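Local coordinates for protein GDP-mannose-dependent alpha-(1-6)-phosphatidylinositol monomannoside mannosyltransferase (Corynebacterium glutamicum, PDB 3OKC) that is a GT-B-fold glycosyltransferase, built from two Rossmann-like domains facing each other across a cleft in which guanosine-5'-diphosphate is bound, at residues Ile114-Gly119 with Val143-Ser148; Leu168-Asp173 with Leu292-Leu297; Pro209-Asp214 with Phe276-Arg281; Leu287-Leu292 with Gly309-Ala314. One frame throughout, in Å; residues are numbered along the deposited sequence.

Contact 1. Residues Ile114-Gly119 with Val143-Ser148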
loop_
_atom_site.group_PDB
_atom_site.type_symbol
_atom_site.label_atom_id
_atom_site.label_comp_id
_atom_site.label_asym_id
_atom_site.label_seq_id
_atom_site.Cartn_x
_atom_site.Cartn_y
_atom_site.Cartn_z
ATOM N N ILE A 114 -18.658 -6.599 6.496
ATOM C CA ILE A 114 -17.281 -6.765 6.032
ATOM C C ILE A 114 -16.379 -5.868 6.883
ATOM O O ILE A 114 -16.766 -4.754 7.242
ATOM C CB ILE A 114 -17.109 -6.386 4.518
ATOM C CG1 ILE A 114 -18.174 -7.046 3.635
ATOM C CG2 ILE A 114 -15.706 -6.735 4.001
ATOM C CD1 ILE A 114 -19.340 -6.143 3.288
ATOM N N ALA A 115 -15.196 -6.367 7.226
ATOM C CA ALA A 115 -14.181 -5.555 7.894
ATOM C C ALA A 115 -12.825 -5.748 7.214
ATOM O O ALA A 115 -12.429 -6.882 6.908
ATOM C CB ALA A 115 -14.100 -5.895 9.380
ATOM N N SER A 116 -12.129 -4.640 6.965
ATOM C CA SER A 116 -10.812 -4.693 6.331
ATOM C C SER A 116 -9.664 -4.510 7.321
ATOM O O SER A 116 -9.654 -3.571 8.113
ATOM C CB SER A 116 -10.706 -3.679 5.189
ATOM O OG SER A 116 -11.530 -4.051 4.091
ATOM N N THR A 117 -8.708 -5.433 7.274
ATOM C CA THR A 117 -7.477 -5.306 8.041
ATOM C C THR A 117 -6.380 -4.737 7.158
ATOM O O THR A 117 -6.452 -4.807 5.927
ATOM C CB THR A 117 -6.986 -6.655 8.592
ATOM O OG1 THR A 117 -6.726 -7.547 7.503
ATOM C CG2 THR A 117 -8.006 -7.264 9.556
ATOM N N HIS A 118 -5.366 -4.167 7.801
ATOM C CA HIS A 118 -4.195 -3.654 7.108
ATOM C C HIS A 118 -2.955 -4.133 7.863
ATOM O O HIS A 118 -2.731 -5.344 7.970
ATOM C CB HIS A 118 -4.279 -2.127 6.981
ATOM C CG HIS A 118 -5.588 -1.652 6.433
ATOM N ND1 HIS A 118 -5.794 -1.424 5.089
ATOM C CD2 HIS A 118 -6.775 -1.414 7.040
ATOM C CE1 HIS A 118 -7.045 -1.046 4.895
ATOM N NE2 HIS A 118 -7.662 -1.034 6.062
ATOM N N GLY A 119 -2.175 -3.205 8.410
ATOM C CA GLY A 119 -0.963 -3.565 9.144
ATOM C C GLY A 119 -1.144 -3.739 10.644
ATOM O O GLY A 119 -0.513 -4.604 11.250
ATOM N N VAL A 143 -17.216 -11.241 6.569
ATOM C CA VAL A 143 -16.067 -11.213 5.661
ATOM C C VAL A 143 -14.932 -10.384 6.265
ATOM O O VAL A 143 -15.117 -9.212 6.603
ATOM C CB VAL A 143 -16.438 -10.655 4.249
ATOM C CG1 VAL A 143 -15.224 -10.657 3.324
ATOM C CG2 VAL A 143 -17.580 -11.450 3.614
ATOM N N LEU A 144 -13.766 -11.008 6.406
ATOM C CA LEU A 144 -12.567 -10.335 6.898
ATOM C C LEU A 144 -11.561 -10.268 5.748
ATOM O O LEU A 144 -11.094 -11.303 5.264
ATOM C CB LEU A 144 -11.995 -11.097 8.104
ATOM C CG LEU A 144 -11.038 -10.495 9.151
ATOM C CD1 LEU A 144 -9.590 -10.422 8.646
ATOM C CD2 LEU A 144 -11.512 -9.138 9.695
ATOM N N THR A 145 -11.258 -9.056 5.290
ATOM C CA THR A 145 -10.287 -8.874 4.213
ATOM C C THR A 145 -8.865 -8.635 4.751
ATOM O O THR A 145 -8.684 -8.105 5.852
ATOM C CB THR A 145 -10.698 -7.759 3.188
ATOM O OG1 THR A 145 -10.348 -6.464 3.688
ATOM C CG2 THR A 145 -12.196 -7.804 2.864
ATOM N N TYR A 146 -7.869 -9.046 3.970
ATOM C CA TYR A 146 -6.468 -8.924 4.355
ATOM C C TYR A 146 -5.628 -8.504 3.153
ATOM O O TYR A 146 -5.973 -8.818 2.010
ATOM C CB TYR A 146 -5.948 -10.239 4.951
ATOM C CG TYR A 146 -6.029 -11.428 4.016
ATOM C CD1 TYR A 146 -4.967 -11.752 3.165
ATOM C CD2 TYR A 146 -7.167 -12.235 3.987
ATOM C CE1 TYR A 146 -5.036 -12.848 2.308
ATOM C CE2 TYR A 146 -7.250 -13.328 3.133
ATOM C CZ TYR A 146 -6.184 -13.629 2.296
ATOM O OH TYR A 146 -6.272 -14.721 1.456
ATOM N N ILE A 147 -4.530 -7.795 3.418
ATOM C CA ILE A 147 -3.684 -7.256 2.347
ATOM C C ILE A 147 -2.679 -8.271 1.782
ATOM O O ILE A 147 -2.347 -8.215 0.595
ATOM C CB ILE A 147 -2.975 -5.913 2.743
ATOM C CG1 ILE A 147 -1.903 -6.139 3.816
ATOM C CG2 ILE A 147 -4.013 -4.854 3.166
ATOM C CD1 ILE A 147 -0.968 -4.961 4.033
ATOM N N SER A 148 -2.207 -9.196 2.623
ATOM C CA SER A 148 -1.272 -10.237 2.171
ATOM C C SER A 148 -1.434 -11.564 2.914
ATOM O O SER A 148 -1.970 -11.602 4.017
ATOM C CB SER A 148 0.176 -9.747 2.283
ATOM O OG SER A 148 0.533 -9.498 3.633
HETATM O O HOH W 1 -7.847 -5.729 3.603
HETATM O O HOH W 2 -4.019 -7.172 6.462
#

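Contact 2. Residues Leu168-Asp173 with Leu292-Leu297. With GDP (guanosine-5'-diphosphate), chain B.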
loop_
_atom_site.group_PDB
_atom_site.type_symbol
_atom_site.label_atom_id
_atom_site.label_comp_id
_atom_site.label_asym_id
_atom_site.label_seq_id
_atom_site.Cartn_x
_atom_site.Cartn_y
_atom_site.Cartn_z
ATOM N N LEU A 168 -7.800 -8.768 -0.182
ATOM C CA LEU A 168 -8.131 -7.465 -0.770
ATOM C C LEU A 168 -7.050 -6.403 -0.516
ATOM O O LEU A 168 -7.253 -5.471 0.274
ATOM C CB LEU A 168 -9.516 -6.985 -0.299
ATOM C CG LEU A 168 -10.224 -5.895 -1.113
ATOM C CD1 LEU A 168 -10.706 -6.423 -2.467
ATOM C CD2 LEU A 168 -11.378 -5.290 -0.328
ATOM N N PRO A 169 -5.893 -6.540 -1.189
ATOM C CA PRO A 169 -4.856 -5.528 -1.077
ATOM C C PRO A 169 -5.181 -4.323 -1.947
ATOM O O PRO A 169 -6.076 -4.387 -2.795
ATOM C CB PRO A 169 -3.623 -6.236 -1.633
ATOM C CG PRO A 169 -4.166 -7.184 -2.637
ATOM C CD PRO A 169 -5.484 -7.645 -2.081
ATOM N N SER A 170 -4.456 -3.235 -1.732
ATOM C CA SER A 170 -4.548 -2.071 -2.591
ATOM C C SER A 170 -4.146 -2.443 -4.018
ATOM O O SER A 170 -3.278 -3.290 -4.224
ATOM C CB SER A 170 -3.631 -0.966 -2.062
ATOM O OG SER A 170 -3.761 0.212 -2.837
ATOM N N GLY A 171 -4.789 -1.814 -4.996
ATOM C CA GLY A 171 -4.347 -1.910 -6.383
ATOM C C GLY A 171 -3.371 -0.799 -6.742
ATOM O O GLY A 171 -2.889 -0.070 -5.866
ATOM N N VAL A 172 -3.078 -0.677 -8.032
ATOM C CA VAL A 172 -2.215 0.386 -8.537
ATOM C C VAL A 172 -2.807 0.977 -9.823
ATOM O O VAL A 172 -3.296 0.242 -10.685
ATOM C CB VAL A 172 -0.727 -0.093 -8.701
ATOM C CG1 VAL A 172 -0.589 -1.183 -9.778
ATOM C CG2 VAL A 172 0.207 1.082 -8.979
ATOM N N ASP A 173 -2.791 2.305 -9.925
ATOM C CA ASP A 173 -3.286 3.008 -11.114
ATOM C C ASP A 173 -2.317 2.837 -12.284
ATOM O O ASP A 173 -1.238 3.447 -12.314
ATOM C CB ASP A 173 -3.525 4.497 -10.817
ATOM C CG ASP A 173 -4.268 5.221 -11.944
ATOM O OD1 ASP A 173 -4.361 4.695 -13.075
ATOM O OD2 ASP A 173 -4.764 6.342 -11.692
ATOM N N LEU A 292 2.738 -5.203 2.678
ATOM C CA LEU A 292 2.671 -5.549 1.264
ATOM C C LEU A 292 3.805 -4.854 0.504
ATOM O O LEU A 292 4.783 -5.497 0.112
ATOM C CB LEU A 292 1.297 -5.184 0.682
ATOM C CG LEU A 292 1.003 -5.546 -0.780
ATOM C CD1 LEU A 292 0.795 -7.051 -0.950
ATOM C CD2 LEU A 292 -0.193 -4.760 -1.304
ATOM N N GLY A 293 3.676 -3.542 0.314
ATOM C CA GLY A 293 4.678 -2.756 -0.401
ATOM C C GLY A 293 4.161 -2.265 -1.737
ATOM O O GLY A 293 4.492 -2.829 -2.783
ATOM N N ILE A 294 3.346 -1.212 -1.695
ATOM C CA ILE A 294 2.751 -0.636 -2.905
ATOM C C ILE A 294 3.806 -0.122 -3.894
ATOM O O ILE A 294 3.588 -0.178 -5.107
ATOM C CB ILE A 294 1.681 0.453 -2.578
ATOM C CG1 ILE A 294 0.546 -0.155 -1.739
ATOM C CG2 ILE A 294 1.084 1.043 -3.860
ATOM C CD1 ILE A 294 -0.444 0.860 -1.167
ATOM N N VAL A 295 4.952 0.339 -3.381
ATOM C CA VAL A 295 6.040 0.838 -4.229
ATOM C C VAL A 295 6.527 -0.194 -5.257
ATOM O O VAL A 295 6.896 0.168 -6.374
ATOM C CB VAL A 295 7.250 1.417 -3.416
ATOM C CG1 VAL A 295 6.890 2.744 -2.776
ATOM C CG2 VAL A 295 7.781 0.422 -2.384
ATOM N N TYR A 296 6.509 -1.470 -4.874
ATOM C CA TYR A 296 6.871 -2.575 -5.762
ATOM C C TYR A 296 5.921 -2.698 -6.947
ATOM O O TYR A 296 6.342 -3.008 -8.066
ATOM C CB TYR A 296 6.867 -3.897 -5.000
ATOM C CG TYR A 296 7.849 -3.983 -3.856
ATOM C CD1 TYR A 296 9.215 -3.793 -4.064
ATOM C CD2 TYR A 296 7.412 -4.287 -2.566
ATOM C CE1 TYR A 296 10.120 -3.875 -3.012
ATOM C CE2 TYR A 296 8.308 -4.382 -1.509
ATOM C CZ TYR A 296 9.661 -4.180 -1.742
ATOM O OH TYR A 296 10.547 -4.282 -0.700
ATOM N N LEU A 297 4.641 -2.461 -6.683
ATOM C CA LEU A 297 3.603 -2.512 -7.702
ATOM C C LEU A 297 3.686 -1.306 -8.636
ATOM O O LEU A 297 3.384 -1.411 -9.822
ATOM C CB LEU A 297 2.219 -2.565 -7.045
ATOM C CG LEU A 297 1.908 -3.610 -5.966
ATOM C CD1 LEU A 297 0.475 -3.424 -5.497
ATOM C CD2 LEU A 297 2.145 -5.038 -6.449
HETATM P PB GDP B . 4.111 2.156 3.490
HETATM O O1B GDP B . 4.040 3.612 3.507
HETATM O O2B GDP B . 2.989 1.671 3.739
HETATM O O3B GDP B . 4.897 1.794 4.391
HETATM O O3A GDP B . 4.605 1.685 2.204
HETATM P PA GDP B . 3.882 1.672 0.935
HETATM O O1A GDP B . 2.939 0.850 0.980
HETATM O O2A GDP B . 4.674 1.309 0.027
HETATM O "O5'" GDP B . 3.344 2.986 0.616
HETATM C "C5'" GDP B . 4.200 4.088 0.302
HETATM C "C4'" GDP B . 3.469 5.115 -0.557
HETATM O "O4'" GDP B . 4.042 6.421 -0.361
HETATM C "C3'" GDP B . 3.604 4.770 -2.035
HETATM O "O3'" GDP B . 2.337 4.899 -2.686
HETATM C "C2'" GDP B . 4.576 5.795 -2.583
HETATM O "O2'" GDP B . 4.247 6.152 -3.928
HETATM C "C1'" GDP B . 4.445 6.973 -1.622
HETATM N N9 GDP B . 5.719 7.742 -1.552
HETATM C C8 GDP B . 6.880 7.360 -0.988
HETATM N N7 GDP B . 7.797 8.347 -1.147
HETATM C C5 GDP B . 7.198 9.356 -1.820
HETATM C C6 GDP B . 7.624 10.606 -2.265
HETATM O O6 GDP B . 8.796 10.987 -2.057
HETATM N N1 GDP B . 6.759 11.411 -2.929
HETATM C C2 GDP B . 5.483 11.014 -3.163
HETATM N N2 GDP B . 4.629 11.828 -3.829
HETATM N N3 GDP B . 5.050 9.802 -2.741
HETATM C C4 GDP B . 5.888 8.965 -2.072
#

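Contact 3. Residues Pro209-Asp214 with Phe276-Arg281. With GDP (guanosine-5'-diphosphate), chain B.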
loop_
_atom_site.group_PDB
_atom_site.type_symbol
_atom_site.label_atom_id
_atom_site.label_comp_id
_atom_site.label_asym_id
_atom_site.label_seq_id
_atom_site.Cartn_x
_atom_site.Cartn_y
_atom_site.Cartn_z
ATOM N N PRO A 209 14.661 2.801 9.018
ATOM C CA PRO A 209 15.590 1.665 8.914
ATOM C C PRO A 209 15.093 0.440 8.131
ATOM O O PRO A 209 15.864 -0.132 7.361
ATOM C CB PRO A 209 15.853 1.297 10.376
ATOM C CG PRO A 209 15.686 2.577 11.112
ATOM C CD PRO A 209 14.598 3.326 10.396
ATOM N N ARG A 210 13.827 0.057 8.307
ATOM C CA ARG A 210 13.317 -1.214 7.768
ATOM C C ARG A 210 13.164 -1.266 6.247
ATOM O O ARG A 210 13.089 -2.352 5.668
ATOM C CB ARG A 210 12.002 -1.608 8.452
ATOM C CG ARG A 210 10.812 -0.705 8.141
ATOM C CD ARG A 210 9.544 -1.225 8.814
ATOM N NE ARG A 210 8.341 -0.617 8.250
ATOM C CZ ARG A 210 7.736 -1.037 7.141
ATOM N NH1 ARG A 210 8.216 -2.072 6.463
ATOM N NH2 ARG A 210 6.650 -0.415 6.703
ATOM N N LYS A 211 13.114 -0.098 5.611
ATOM C CA LYS A 211 12.987 -0.000 4.162
ATOM C C LYS A 211 14.285 -0.386 3.445
ATOM O O LYS A 211 14.278 -0.680 2.254
ATOM C CB LYS A 211 12.537 1.408 3.751
ATOM C CG LYS A 211 11.189 1.829 4.314
ATOM C CD LYS A 211 10.029 1.098 3.654
ATOM C CE LYS A 211 8.694 1.563 4.224
ATOM N NZ LYS A 211 7.537 0.953 3.503
ATOM N N GLY A 212 15.396 -0.364 4.174
ATOM C CA GLY A 212 16.656 -0.880 3.665
ATOM C C GLY A 212 17.451 0.020 2.743
ATOM O O GLY A 212 18.253 -0.472 1.945
ATOM N N GLN A 213 17.247 1.335 2.851
ATOM C CA GLN A 213 18.114 2.308 2.173
ATOM C C GLN A 213 19.529 2.201 2.726
ATOM O O GLN A 213 20.496 2.441 2.004
ATOM C CB GLN A 213 17.617 3.743 2.347
ATOM C CG GLN A 213 16.268 4.039 1.718
ATOM C CD GLN A 213 15.116 3.959 2.699
ATOM O OE1 GLN A 213 15.295 3.633 3.878
ATOM N NE2 GLN A 213 13.915 4.263 2.214
ATOM N N ASP A 214 19.641 1.836 4.007
ATOM C CA ASP A 214 20.944 1.597 4.625
ATOM C C ASP A 214 21.680 0.430 3.963
ATOM O O ASP A 214 22.878 0.527 3.700
ATOM C CB ASP A 214 20.845 1.429 6.153
ATOM C CG ASP A 214 19.758 0.445 6.594
ATOM O OD1 ASP A 214 19.277 -0.370 5.780
ATOM O OD2 ASP A 214 19.392 0.487 7.790
ATOM N N PHE A 276 14.494 -0.606 -9.736
ATOM C CA PHE A 276 13.903 -0.154 -8.476
ATOM C C PHE A 276 14.291 -1.146 -7.392
ATOM O O PHE A 276 14.000 -2.336 -7.504
ATOM C CB PHE A 276 12.373 -0.043 -8.564
ATOM C CG PHE A 276 11.715 0.269 -7.237
ATOM C CD1 PHE A 276 11.333 -0.759 -6.370
ATOM C CD2 PHE A 276 11.510 1.595 -6.839
ATOM C CE1 PHE A 276 10.751 -0.472 -5.137
ATOM C CE2 PHE A 276 10.920 1.895 -5.608
ATOM C CZ PHE A 276 10.547 0.863 -4.754
ATOM N N ALA A 277 14.947 -0.660 -6.343
ATOM C CA ALA A 277 15.360 -1.521 -5.225
ATOM C C ALA A 277 14.857 -0.999 -3.881
ATOM O O ALA A 277 14.953 0.196 -3.591
ATOM C CB ALA A 277 16.873 -1.682 -5.205
ATOM N N MET A 278 14.310 -1.904 -3.074
ATOM C CA MET A 278 13.911 -1.598 -1.700
ATOM C C MET A 278 13.989 -2.907 -0.914
ATOM O O MET A 278 12.991 -3.631 -0.799
ATOM C CB MET A 278 12.507 -0.972 -1.648
ATOM C CG MET A 278 12.177 -0.197 -0.363
ATOM S SD MET A 278 11.356 -1.160 0.931
ATOM C CE MET A 278 9.674 -1.231 0.321
ATOM N N PRO A 279 15.190 -3.226 -0.382
ATOM C CA PRO A 279 15.400 -4.516 0.271
ATOM C C PRO A 279 14.918 -4.480 1.723
ATOM O O PRO A 279 15.725 -4.395 2.652
ATOM C CB PRO A 279 16.915 -4.718 0.166
ATOM C CG PRO A 279 17.480 -3.331 0.180
ATOM C CD PRO A 279 16.405 -2.387 -0.337
ATOM N N ALA A 280 13.600 -4.527 1.889
ATOM C CA ALA A 280 12.946 -4.426 3.193
ATOM C C ALA A 280 13.279 -5.597 4.112
ATOM O O ALA A 280 13.238 -6.754 3.691
ATOM C CB ALA A 280 11.433 -4.307 3.017
ATOM N N ARG A 281 13.617 -5.281 5.361
ATOM C CA ARG A 281 13.857 -6.289 6.391
ATOM C C ARG A 281 12.848 -6.141 7.528
ATOM O O ARG A 281 12.261 -5.072 7.716
ATOM C CB ARG A 281 15.295 -6.201 6.927
ATOM C CG ARG A 281 15.627 -4.927 7.700
ATOM C CD ARG A 281 17.060 -4.950 8.215
ATOM N NE ARG A 281 17.416 -3.730 8.943
ATOM C CZ ARG A 281 17.858 -2.608 8.375
ATOM N NH1 ARG A 281 18.001 -2.525 7.054
ATOM N NH2 ARG A 281 18.156 -1.558 9.130
HETATM P PB GDP B . 4.111 2.156 3.490
HETATM O O1B GDP B . 4.040 3.612 3.507
HETATM O O2B GDP B . 2.989 1.671 3.739
HETATM O O3B GDP B . 4.897 1.794 4.391
HETATM O O3A GDP B . 4.605 1.685 2.204
HETATM P PA GDP B . 3.882 1.672 0.935
HETATM O O1A GDP B . 2.939 0.850 0.980
HETATM O O2A GDP B . 4.674 1.309 0.027
HETATM O "O5'" GDP B . 3.344 2.986 0.616
HETATM C "C5'" GDP B . 4.200 4.088 0.302
HETATM C "C4'" GDP B . 3.469 5.115 -0.557
HETATM O "O4'" GDP B . 4.042 6.421 -0.361
HETATM C "C3'" GDP B . 3.604 4.770 -2.035
HETATM O "O3'" GDP B . 2.337 4.899 -2.686
HETATM C "C2'" GDP B . 4.576 5.795 -2.583
HETATM O "O2'" GDP B . 4.247 6.152 -3.928
HETATM C "C1'" GDP B . 4.445 6.973 -1.622
HETATM N N9 GDP B . 5.719 7.742 -1.552
HETATM C C8 GDP B . 6.880 7.360 -0.988
HETATM N N7 GDP B . 7.797 8.347 -1.147
HETATM C C5 GDP B . 7.198 9.356 -1.820
HETATM C C6 GDP B . 7.624 10.606 -2.265
HETATM O O6 GDP B . 8.796 10.987 -2.057
HETATM N N1 GDP B . 6.759 11.411 -2.929
HETATM C C2 GDP B . 5.483 11.014 -3.163
HETATM N N2 GDP B . 4.629 11.828 -3.829
HETATM N N3 GDP B . 5.050 9.802 -2.741
HETATM C C4 GDP B . 5.888 8.965 -2.072
HETATM O O HOH W 3 10.189 -4.026 6.617
#

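Contact 4. Residues Leu287-Leu292 with Gly309-Ala314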
loop_
_atom_site.group_PDB
_atom_site.type_symbol
_atom_site.label_atom_id
_atom_site.label_comp_id
_atom_site.label_asym_id
_atom_site.label_seq_id
_atom_site.Cartn_x
_atom_site.Cartn_y
_atom_site.Cartn_z
ATOM N N LEU A 287 7.565 -6.839 14.638
ATOM C CA LEU A 287 6.422 -5.924 14.568
ATOM C C LEU A 287 6.578 -4.874 13.468
ATOM O O LEU A 287 5.587 -4.454 12.866
ATOM C CB LEU A 287 6.179 -5.258 15.929
ATOM C CG LEU A 287 5.186 -5.844 16.954
ATOM C CD1 LEU A 287 4.965 -7.353 16.846
ATOM C CD2 LEU A 287 5.610 -5.469 18.374
ATOM N N ASP A 288 7.820 -4.453 13.213
ATOM C CA ASP A 288 8.129 -3.541 12.106
ATOM C C ASP A 288 8.362 -4.346 10.826
ATOM O O ASP A 288 9.494 -4.735 10.507
ATOM C CB ASP A 288 9.350 -2.663 12.422
ATOM C CG ASP A 288 9.227 -1.915 13.749
ATOM O OD1 ASP A 288 8.139 -1.922 14.373
ATOM O OD2 ASP A 288 10.240 -1.314 14.172
ATOM N N VAL A 289 7.272 -4.590 10.104
ATOM C CA VAL A 289 7.264 -5.444 8.920
ATOM C C VAL A 289 6.682 -4.721 7.715
ATOM O O VAL A 289 5.866 -3.812 7.864
ATOM C CB VAL A 289 6.419 -6.733 9.150
ATOM C CG1 VAL A 289 7.161 -7.722 9.995
ATOM C CG2 VAL A 289 5.062 -6.404 9.778
ATOM N N GLU A 290 7.097 -5.137 6.523
ATOM C CA GLU A 290 6.449 -4.706 5.289
ATOM C C GLU A 290 5.187 -5.537 5.067
ATOM O O GLU A 290 5.273 -6.731 4.790
ATOM C CB GLU A 290 7.409 -4.846 4.101
ATOM C CG GLU A 290 6.907 -4.239 2.804
ATOM C CD GLU A 290 6.665 -2.752 2.911
ATOM O OE1 GLU A 290 7.644 -1.997 3.093
ATOM O OE2 GLU A 290 5.491 -2.336 2.816
ATOM N N GLY A 291 4.024 -4.903 5.208
ATOM C CA GLY A 291 2.735 -5.584 5.058
ATOM C C GLY A 291 2.483 -6.079 3.646
ATOM O O GLY A 291 2.060 -7.226 3.437
ATOM N N LEU A 292 2.738 -5.203 2.678
ATOM C CA LEU A 292 2.671 -5.549 1.264
ATOM C C LEU A 292 3.805 -4.854 0.504
ATOM O O LEU A 292 4.783 -5.497 0.112
ATOM C CB LEU A 292 1.297 -5.184 0.682
ATOM C CG LEU A 292 1.003 -5.546 -0.780
ATOM C CD1 LEU A 292 0.795 -7.051 -0.950
ATOM C CD2 LEU A 292 -0.193 -4.760 -1.304
ATOM N N GLY A 309 12.711 -7.002 -0.719
ATOM C CA GLY A 309 13.235 -7.667 0.472
ATOM C C GLY A 309 12.411 -8.869 0.896
ATOM O O GLY A 309 11.348 -9.135 0.340
ATOM N N THR A 310 12.915 -9.592 1.894
ATOM C CA THR A 310 12.265 -10.793 2.435
ATOM C C THR A 310 11.190 -10.494 3.492
ATOM O O THR A 310 10.504 -11.413 3.951
ATOM C CB THR A 310 13.301 -11.746 3.072
ATOM O OG1 THR A 310 14.034 -11.042 4.085
ATOM C CG2 THR A 310 14.274 -12.293 2.024
ATOM N N SER A 311 11.052 -9.225 3.874
ATOM C CA SER A 311 10.136 -8.810 4.943
ATOM C C SER A 311 8.654 -8.959 4.605
ATOM O O SER A 311 8.195 -8.479 3.565
ATOM C CB SER A 311 10.391 -7.352 5.327
ATOM O OG SER A 311 9.665 -7.009 6.498
ATOM N N GLY A 312 7.921 -9.618 5.502
ATOM C CA GLY A 312 6.463 -9.684 5.454
ATOM C C GLY A 312 5.856 -10.105 4.132
ATOM O O GLY A 312 6.173 -11.173 3.607
ATOM N N GLY A 313 4.976 -9.258 3.600
ATOM C CA GLY A 313 4.288 -9.523 2.335
ATOM C C GLY A 313 4.991 -9.000 1.091
ATOM O O GLY A 313 4.430 -9.044 -0.006
ATOM N N ALA A 314 6.221 -8.516 1.260
ATOM C CA ALA A 314 7.027 -7.970 0.156
ATOM C C ALA A 314 7.316 -8.950 -1.002
ATOM O O ALA A 314 7.190 -8.558 -2.161
ATOM C CB ALA A 314 8.322 -7.343 0.679
#

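Contact 1. Residues Ile114-Gly119 with Val143-Ser148
Thr117 meets Thr145 just where strand 112-116 runs out. The carbonyl of Thr145 takes two donors from this one residue: Thr117 N approaches O at 3.0 Å from above the carbonyl plane, while Thr117 OG1 reaches Thr145 O at 2.6 Å on an in-plane lone pair. With OG1 set between its own backbone N and carbonyl carbon (chi1 61°), Thr117 sends CG2 against Leu144 CD1, 3.6 Å away, the two side chains crossing at about a right angle. Neighbouring parallel strands of the N-terminal Rossmann-like sheet are joined here, with the backbone bond Ala115 N to Val143 O at 2.9 Å further back. On the other face, Thr145 OG1 and Ser116 OG share a hydrogen bond of 2.7 Å; Ser116 OG also pairs with Trp91 NE1, and Thr145 CG2 lies against Ile114 CG2. Beyond the strands, Ile147 packs CG2 on Thr117 O at 3.7 Å, while a water links Ile147 N to Thr117 OG1 and His118 O.

Contact 2. Residues Leu168-Asp173 with Leu292-Leu297
Pro169 offers the CB corner of its ring to Leu292, whose CD2 methyl touches it at 3.7 Å; the flat group beside it is the Tyr296 ring, met in plane at its edge by Leu292 O, and its OH is hydrogen-bonded to Met278 O. This is interdomain packing across the GT-B cleft: the loop leaving strand 164-167, the last of the N-terminal sheet, runs past the start of helix 294-301 in the C-terminal domain. Residues Glu290 to Glu298 have the spacing of the EX7E motif of this glycosyltransferase class, and Glu298 OE2 binds guanosine-5'-diphosphate. Ile294 works in two directions. Its N makes a weak hydrogen bond to O1A of the nucleotide at 3.4 Å, a position in which the helix end would be expected to favour the negative phosphate, whereas its CD1 reaches Ser170 OG at 3.8 Å. No hydrogen bond joins the two segments, so apolar contact carries the fit. Trp363 and Met368 of the C-terminal part of the chain also cover Pro169. Leu297, with CG anti to its own carbonyl carbon (chi1 -52°) and the chain then extended, brings CD1 to 4.0 Å from Ser170 O. Val172 crosses it obliquely, its CG1 lying 4.0 Å from Leu297 O and 4.2 Å from Leu297 CB.

Contact 3. Residues Pro209-Asp214 with Phe276-Arg281
Arg281 and Asp214 approach from opposite directions and lock in an end-on, two-pronged salt bridge, NH1 of Arg281 on OD1 of Asp214 at 2.8 Å and NH2 on OD2 at 2.7 Å. Carboxylate and guanidinium planes lie 26° apart, and both oxygens are met on their syn sides. In the C-terminal Rossmann-like domain, this fastens the turn after strand 275-278 to the start of helix 213-226, with Gly212 at its N-cap position. Pro209 O sits over one face of the guanidinium, 3.3 Å from Arg281 CZ, without a hydrogen bond to it; it serves Gly212 N instead. The backbone adds Arg281 N to Arg210 O at 3.0 Å. Further out, Tyr240 OH holds Asp214 OD2 and so probably steadies the carboxylate, while an inverse gamma turn centred on Pro279 swings the chain from the strand toward Arg281. Along the other flank the sulfur of Met278 rests against the Lys211 backbone and the CD of its side chain. Bent at chi2 (-72°) and extended from there, Lys211 passes CE over one face of the Arg210 guanidinium, toward its rim, and reaches the bound guanosine-5'-diphosphate, NZ lying 2.9 Å from O3B. At the guanidinium edge of Arg210, in its plane, a water accepts from NH1 at 2.8 Å and donates to Arg281 O at 2.6 Å.

Contact 4. Residues Leu287-Leu292 with Gly309-Ala314
Glu290 O receives Gly313 N in a 2.8 Å hydrogen bond. Weaker CA-H...O contacts flank it in step: Gly312 CA lies 3.3 Å from Glu290 O, Gly313 CA 3.4 Å from Gly291 O and Ala314 CA 3.3 Å from Leu292 O. A type II' beta turn from Ser311 to Ala314, closed by Ala314 N on Ser311 O, presents these groups, and bare glycines at 312 and 313 let the two backbones come so close. Side-chain packing is slight: Ala314 CB meets Glu290 CG at 4.0 Å, and Ser311 CB lies near Glu290 CB. Among polar ends, Ser311 OG bonds to Thr282 OG1, and Gly291 O accepts from Ser148 OG of the N-terminal domain. The main chain does most of the holding, and the Glu290 side chain, bent at chi2 (61°), leads away from 309-314 to a salt bridge with Lys211 NZ, which ties this turn contact to the nucleotide site.

In the fold
From the N terminus, contact 1 comes first, closing a largely helical excursion between two adjacent strands of the N-terminal sheet before any other contact opens. Contact 2 then begins in the loop after that sheet's last strand and closes well over a hundred residues later at helix 294-301, bridging the two domains. Nested inside its loop is contact 3, which joins the start of helix 213-226 to the end of strand 275-278 and the turn after it. Contact 4 crosses contact 2: it opens before helix 294-301, shares Leu292 with it, and closes after strand 306-309. Contacts 1 and 4 touch across the cleft, and contacts 2 and 3 both reach guanosine-5'-diphosphate.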